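Local coordinates for protein 7beta-hydroxysteroid dehydrogenase (Collinsella aerofaciens ATCC 25986, PDB 5GT9) that reduces the 7-oxo group of 7-oxolithocholate with NADPH to give the bile acid ursodeoxycholate, at residues V36-R41 with V63-S68. Sequence-based numbering, arbitrary orientation.
Sequences VMVGRR and VRADFS. With NAP (NADP nicotinamide-adenine-dinucleotide phosphate), chain D.
V63 N, G39 N and A65 N hydrogen-bond to M37 O, V63 O and G39 O, a parallel ladder between strands 34-39 and 60-64. Beyond it, a turn in the R64 chain at chi2 (-81°) brings NE to R40 O, which it hydrogen-bonds in the carbonyl plane, on a lone pair, at 2.9 Å. V38 CG1 meets the edge of the F67 ring at CZ (3.6 Å), and adenine lies over one ring face with NAP C2A above the centre. F67 N donates to NAP N1A at 3.0 Å, nearly straight (177°), while NAP N6A donates to D66 OD1. That oxygen also takes S68 N, closing an Asx turn, and S68 OG; a water accepts from R40 NH1 and donates to D66 OD2, bridging the segments. R40 passes CD 3.7 Å from D66 CG; its chi3 bend (-58°) turns the guanidinium so that NAP N7A sits over one face, near the rim, leaving adenine between this group and F67. Of the 2'-phosphate, O2X accepts from R40 N (2.7 Å) and NE, O3X from R40 NH2, O1X from R41 N and NE (2.8 Å), and ester O2B from R41 NH1. R41 NH2 makes a salt bridge to E18 OE1. Paired arginines after the second strand, with an Asp-Phe pair reading adenine, form the adenosine-2'-phosphate pocket of a Rossmann-fold short-chain dehydrogenase, consistent with its use of NADP.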
ATOM      1  N   VAL B  36      28.696 -12.223   7.139  1.00 15.35           N
ATOM      2  CA  VAL B  36      28.157 -13.355   7.888  1.00 15.51           C
ATOM      3  C   VAL B  36      26.676 -13.470   7.564  1.00 16.37           C
ATOM      4  O   VAL B  36      25.915 -12.509   7.758  1.00 14.69           O
ATOM      5  CB  VAL B  36      28.336 -13.185   9.401  1.00 17.58           C
ATOM      6  CG1 VAL B  36      27.893 -14.464  10.098  1.00 17.34           C
ATOM      7  CG2 VAL B  36      29.757 -12.804   9.756  1.00 16.49           C
ATOM      8  N   MET B  37      26.306 -14.577   6.976  1.00 15.94           N
ATOM      9  CA  MET B  37      24.977 -14.809   6.479  1.00 17.30           C
ATOM     10  C   MET B  37      24.326 -15.879   7.339  1.00 15.69           C
ATOM     11  O   MET B  37      24.789 -17.014   7.365  1.00 16.63           O
ATOM     12  CB  MET B  37      25.043 -15.254   5.003  1.00 21.63           C
ATOM     13  CG  MET B  37      25.911 -14.364   4.123  1.00 28.33           C
ATOM     14  SD  MET B  37      26.561 -15.112   2.601  1.00 30.80           S
ATOM     15  CE  MET B  37      25.446 -16.444   2.402  1.00 19.17           C
ATOM     16  N   VAL B  38      23.238 -15.540   7.997  1.00 12.98           N
ATOM     17  CA  VAL B  38      22.524 -16.398   8.898  1.00 13.80           C
ATOM     18  C   VAL B  38      21.093 -16.667   8.421  1.00 15.05           C
ATOM     19  O   VAL B  38      20.341 -15.752   8.033  1.00 14.08           O
ATOM     20  CB  VAL B  38      22.428 -15.795  10.285  1.00 13.69           C
ATOM     21  CG1 VAL B  38      21.798 -16.770  11.259  1.00 15.06           C
ATOM     22  CG2 VAL B  38      23.779 -15.270  10.774  1.00 13.67           C
ATOM     23  N   GLY B  39      20.738 -17.949   8.447  1.00 15.77           N
ATOM     24  CA  GLY B  39      19.445 -18.424   8.002  1.00 15.08           C
ATOM     25  C   GLY B  39      19.278 -19.895   8.273  1.00 15.52           C
ATOM     26  O   GLY B  39      20.160 -20.550   8.812  1.00 15.33           O
ATOM     27  N   ARG B  40      18.080 -20.385   7.989  1.00 15.76           N
ATOM     28  CA  ARG B  40      17.792 -21.788   8.217  1.00 15.79           C
ATOM     29  C   ARG B  40      18.242 -22.723   7.077  1.00 17.78           C
ATOM     30  O   ARG B  40      18.561 -23.886   7.366  1.00 17.44           O
ATOM     31  CB  ARG B  40      16.299 -21.981   8.483  1.00 16.31           C
ATOM     32  CG  ARG B  40      15.804 -21.309   9.745  1.00 16.75           C
ATOM     33  CD  ARG B  40      14.277 -21.187   9.775  1.00 17.15           C
ATOM     34  NE  ARG B  40      13.768 -20.443   8.628  1.00 16.10           N
ATOM     35  CZ  ARG B  40      12.487 -20.216   8.331  1.00 16.95           C
ATOM     36  NH1 ARG B  40      11.515 -20.677   9.104  1.00 21.06           N
ATOM     37  NH2 ARG B  40      12.179 -19.550   7.242  1.00 16.75           N
ATOM     38  N   ARG B  41      18.181 -22.273   5.808  1.00 16.08           N
ATOM     39  CA  ARG B  41      18.528 -23.138   4.657  1.00 16.65           C
ATOM     40  C   ARG B  41      19.999 -23.130   4.337  1.00 18.30           C
ATOM     41  O   ARG B  41      20.427 -22.396   3.464  1.00 17.85           O
ATOM     42  CB  ARG B  41      17.698 -22.778   3.418  1.00 17.60           C
ATOM     43  CG  ARG B  41      16.222 -23.111   3.611  1.00 18.45           C
ATOM     44  CD  ARG B  41      15.359 -22.524   2.486  1.00 20.46           C
ATOM     45  NE  ARG B  41      15.316 -21.074   2.645  1.00 19.60           N
ATOM     46  CZ  ARG B  41      14.672 -20.234   1.863  1.00 22.06           C
ATOM     47  NH1 ARG B  41      14.734 -18.933   2.124  1.00 17.12           N
ATOM     48  NH2 ARG B  41      13.960 -20.663   0.830  1.00 23.79           N
ATOM     49  N   VAL B  63      26.144 -19.285   8.680  1.00 18.43           N
ATOM     50  CA  VAL B  63      25.721 -19.736   9.999  1.00 18.75           C
ATOM     51  C   VAL B  63      24.261 -20.213   9.928  1.00 22.32           C
ATOM     52  O   VAL B  63      23.378 -19.476   9.473  1.00 17.81           O
ATOM     53  CB  VAL B  63      25.813 -18.638  11.046  1.00 17.46           C
ATOM     54  CG1 VAL B  63      25.362 -19.149  12.435  1.00 18.91           C
ATOM     55  CG2 VAL B  63      27.227 -18.073  11.105  1.00 18.87           C
ATOM     56  N   ARG B  64      24.027 -21.485  10.263  1.00 18.96           N
ATOM     57  CA  ARG B  64      22.679 -22.027  10.297  1.00 19.47           C
ATOM     58  C   ARG B  64      22.068 -21.798  11.662  1.00 18.02           C
ATOM     59  O   ARG B  64      22.591 -22.237  12.731  1.00 16.30           O
ATOM     60  CB  ARG B  64      22.710 -23.552  10.003  1.00 19.98           C
ATOM     61  CG  ARG B  64      21.418 -24.117   9.503  1.00 22.05           C
ATOM     62  CD  ARG B  64      20.411 -24.414  10.605  1.00 25.34           C
ATOM     63  NE  ARG B  64      19.093 -24.794  10.069  1.00 28.60           N
ATOM     64  CZ  ARG B  64      18.018 -25.110  10.806  1.00 28.52           C
ATOM     65  NH1 ARG B  64      18.075 -25.129  12.130  1.00 25.24           N
ATOM     66  NH2 ARG B  64      16.865 -25.427  10.208  1.00 29.03           N
ATOM     67  N   ALA B  65      20.963 -21.057  11.694  1.00 17.50           N
ATOM     68  CA  ALA B  65      20.289 -20.836  12.950  1.00 19.23           C
ATOM     69  C   ALA B  65      18.799 -20.566  12.650  1.00 19.23           C
ATOM     70  O   ALA B  65      18.434 -20.094  11.554  1.00 17.95           O
ATOM     71  CB  ALA B  65      20.929 -19.669  13.687  1.00 19.14           C
ATOM     72  N   ASP B  66      17.943 -20.856  13.632  1.00 16.70           N
ATOM     73  CA  ASP B  66      16.515 -20.649  13.493  1.00 16.52           C
ATOM     74  C   ASP B  66      16.078 -19.741  14.643  1.00 15.11           C
ATOM     75  O   ASP B  66      16.089 -20.098  15.851  1.00 15.69           O
ATOM     76  CB  ASP B  66      15.784 -22.017  13.561  1.00 17.25           C
ATOM     77  CG  ASP B  66      14.273 -21.899  13.456  1.00 19.34           C
ATOM     78  OD1 ASP B  66      13.705 -20.779  13.646  1.00 15.21           O
ATOM     79  OD2 ASP B  66      13.639 -22.946  13.137  1.00 20.58           O
ATOM     80  N   PHE B  67      15.739 -18.507  14.265  1.00 13.34           N
ATOM     81  CA  PHE B  67      15.485 -17.487  15.238  1.00 14.27           C
ATOM     82  C   PHE B  67      14.235 -17.731  16.078  1.00 13.51           C
ATOM     83  O   PHE B  67      13.990 -17.006  17.053  1.00 11.63           O
ATOM     84  CB  PHE B  67      15.378 -16.118  14.542  1.00 14.16           C
ATOM     85  CG  PHE B  67      16.566 -15.744  13.724  1.00 13.82           C
ATOM     86  CD1 PHE B  67      17.800 -16.262  13.986  1.00 14.65           C
ATOM     87  CD2 PHE B  67      16.439 -14.864  12.696  1.00 12.33           C
ATOM     88  CE1 PHE B  67      18.888 -15.922  13.237  1.00 14.36           C
ATOM     89  CE2 PHE B  67      17.530 -14.500  11.905  1.00 15.16           C
ATOM     90  CZ  PHE B  67      18.761 -15.077  12.172  1.00 15.88           C
ATOM     91  N   SER B  68      13.437 -18.729  15.700  1.00 14.32           N
ATOM     92  CA  SER B  68      12.178 -19.017  16.403  1.00 13.32           C
ATOM     93  C   SER B  68      12.461 -19.863  17.639  1.00 15.52           C
ATOM     94  O   SER B  68      11.582 -20.195  18.413  1.00 13.72           O
ATOM     95  CB  SER B  68      11.210 -19.759  15.487  1.00 13.22           C
ATOM     96  OG  SER B  68      11.645 -21.102  15.198  1.00 15.42           O
TER
HETATM   97  PA  NAP D 301      12.738 -12.480   3.200  1.00 17.62           P
HETATM   98  O1A NAP D 301      13.217 -11.148   2.680  1.00 16.71           O
HETATM   99  O2A NAP D 301      12.887 -13.666   2.295  1.00 19.30           O
HETATM  100  O5B NAP D 301      13.540 -12.845   4.546  1.00 14.75           O
HETATM  101  C5B NAP D 301      14.926 -13.099   4.470  1.00 16.25           C
HETATM  102  C4B NAP D 301      15.274 -14.465   5.051  1.00 16.58           C
HETATM  103  O4B NAP D 301      15.209 -14.518   6.461  1.00 14.75           O
HETATM  104  C3B NAP D 301      14.358 -15.554   4.555  1.00 16.37           C
HETATM  105  O3B NAP D 301      14.662 -15.875   3.216  1.00 18.13           O
HETATM  106  C2B NAP D 301      14.586 -16.641   5.572  1.00 15.05           C
HETATM  107  O2B NAP D 301      15.428 -17.662   4.967  1.00 15.83           O
HETATM  108  C1B NAP D 301      15.200 -15.884   6.759  1.00 14.11           C
HETATM  109  N9A NAP D 301      14.449 -16.290   7.928  1.00 14.93           N
HETATM  110  C8A NAP D 301      13.081 -16.286   8.111  1.00 13.78           C
HETATM  111  N7A NAP D 301      12.789 -16.812   9.299  1.00 13.60           N
HETATM  112  C5A NAP D 301      13.921 -17.152   9.906  1.00 14.34           C
HETATM  113  C6A NAP D 301      14.273 -17.814  11.118  1.00 15.91           C
HETATM  114  N6A NAP D 301      13.321 -18.172  12.058  1.00 16.08           N
HETATM  115  N1A NAP D 301      15.571 -17.946  11.361  1.00 15.50           N
HETATM  116  C2A NAP D 301      16.554 -17.587  10.490  1.00 15.17           C
HETATM  117  N3A NAP D 301      16.293 -17.005   9.345  1.00 14.07           N
HETATM  118  C4A NAP D 301      15.014 -16.781   9.004  1.00 13.82           C
HETATM  119  O3  NAP D 301      11.287 -12.573   3.903  1.00 17.49           O
HETATM  120  PN  NAP D 301      10.097 -11.513   4.029  1.00 17.00           P
HETATM  121  O1N NAP D 301       8.901 -12.277   4.613  1.00 16.11           O
HETATM  122  O2N NAP D 301      10.011 -10.792   2.701  1.00 17.01           O
HETATM  123  O5D NAP D 301      10.587 -10.591   5.248  1.00 18.72           O
HETATM  124  C5D NAP D 301      11.779  -9.808   5.146  1.00 17.83           C
HETATM  125  C4D NAP D 301      11.566  -8.562   6.016  1.00 15.78           C
HETATM  126  O4D NAP D 301      10.804  -7.599   5.273  1.00 16.03           O
HETATM  127  C3D NAP D 301      10.818  -8.812   7.308  1.00 15.46           C
HETATM  128  O3D NAP D 301      11.424  -8.117   8.380  1.00 13.60           O
HETATM  129  C2D NAP D 301       9.421  -8.321   7.030  1.00 15.12           C
HETATM  130  O2D NAP D 301       8.676  -7.947   8.181  1.00 14.60           O
HETATM  131  C1D NAP D 301       9.672  -7.181   6.035  1.00 14.71           C
HETATM  132  N1N NAP D 301       8.481  -6.965   5.185  1.00 16.67           N
HETATM  133  C2N NAP D 301       8.374  -7.657   4.019  1.00 17.31           C
HETATM  134  C3N NAP D 301       7.251  -7.506   3.227  1.00 16.17           C
HETATM  135  C7N NAP D 301       7.091  -8.208   1.926  1.00 18.57           C
HETATM  136  O7N NAP D 301       6.186  -7.798   1.233  1.00 21.63           O
HETATM  137  N7N NAP D 301       7.978  -9.158   1.487  1.00 19.30           N
HETATM  138  C4N NAP D 301       6.276  -6.602   3.618  1.00 16.50           C
HETATM  139  C5N NAP D 301       6.437  -5.846   4.767  1.00 17.12           C
HETATM  140  C6N NAP D 301       7.553  -6.093   5.575  1.00 17.27           C
HETATM  141  P2B NAP D 301      15.517 -19.166   5.629  1.00 15.65           P
HETATM  142  O1X NAP D 301      16.608 -19.904   4.843  1.00 17.24           O
HETATM  143  O2X NAP D 301      15.839 -19.106   7.040  1.00 16.48           O
HETATM  144  O3X NAP D 301      14.170 -19.788   5.280  1.00 16.80           O
HETATM  145  O   HOH W   1      11.593 -22.447  11.600  1.00 27.40           O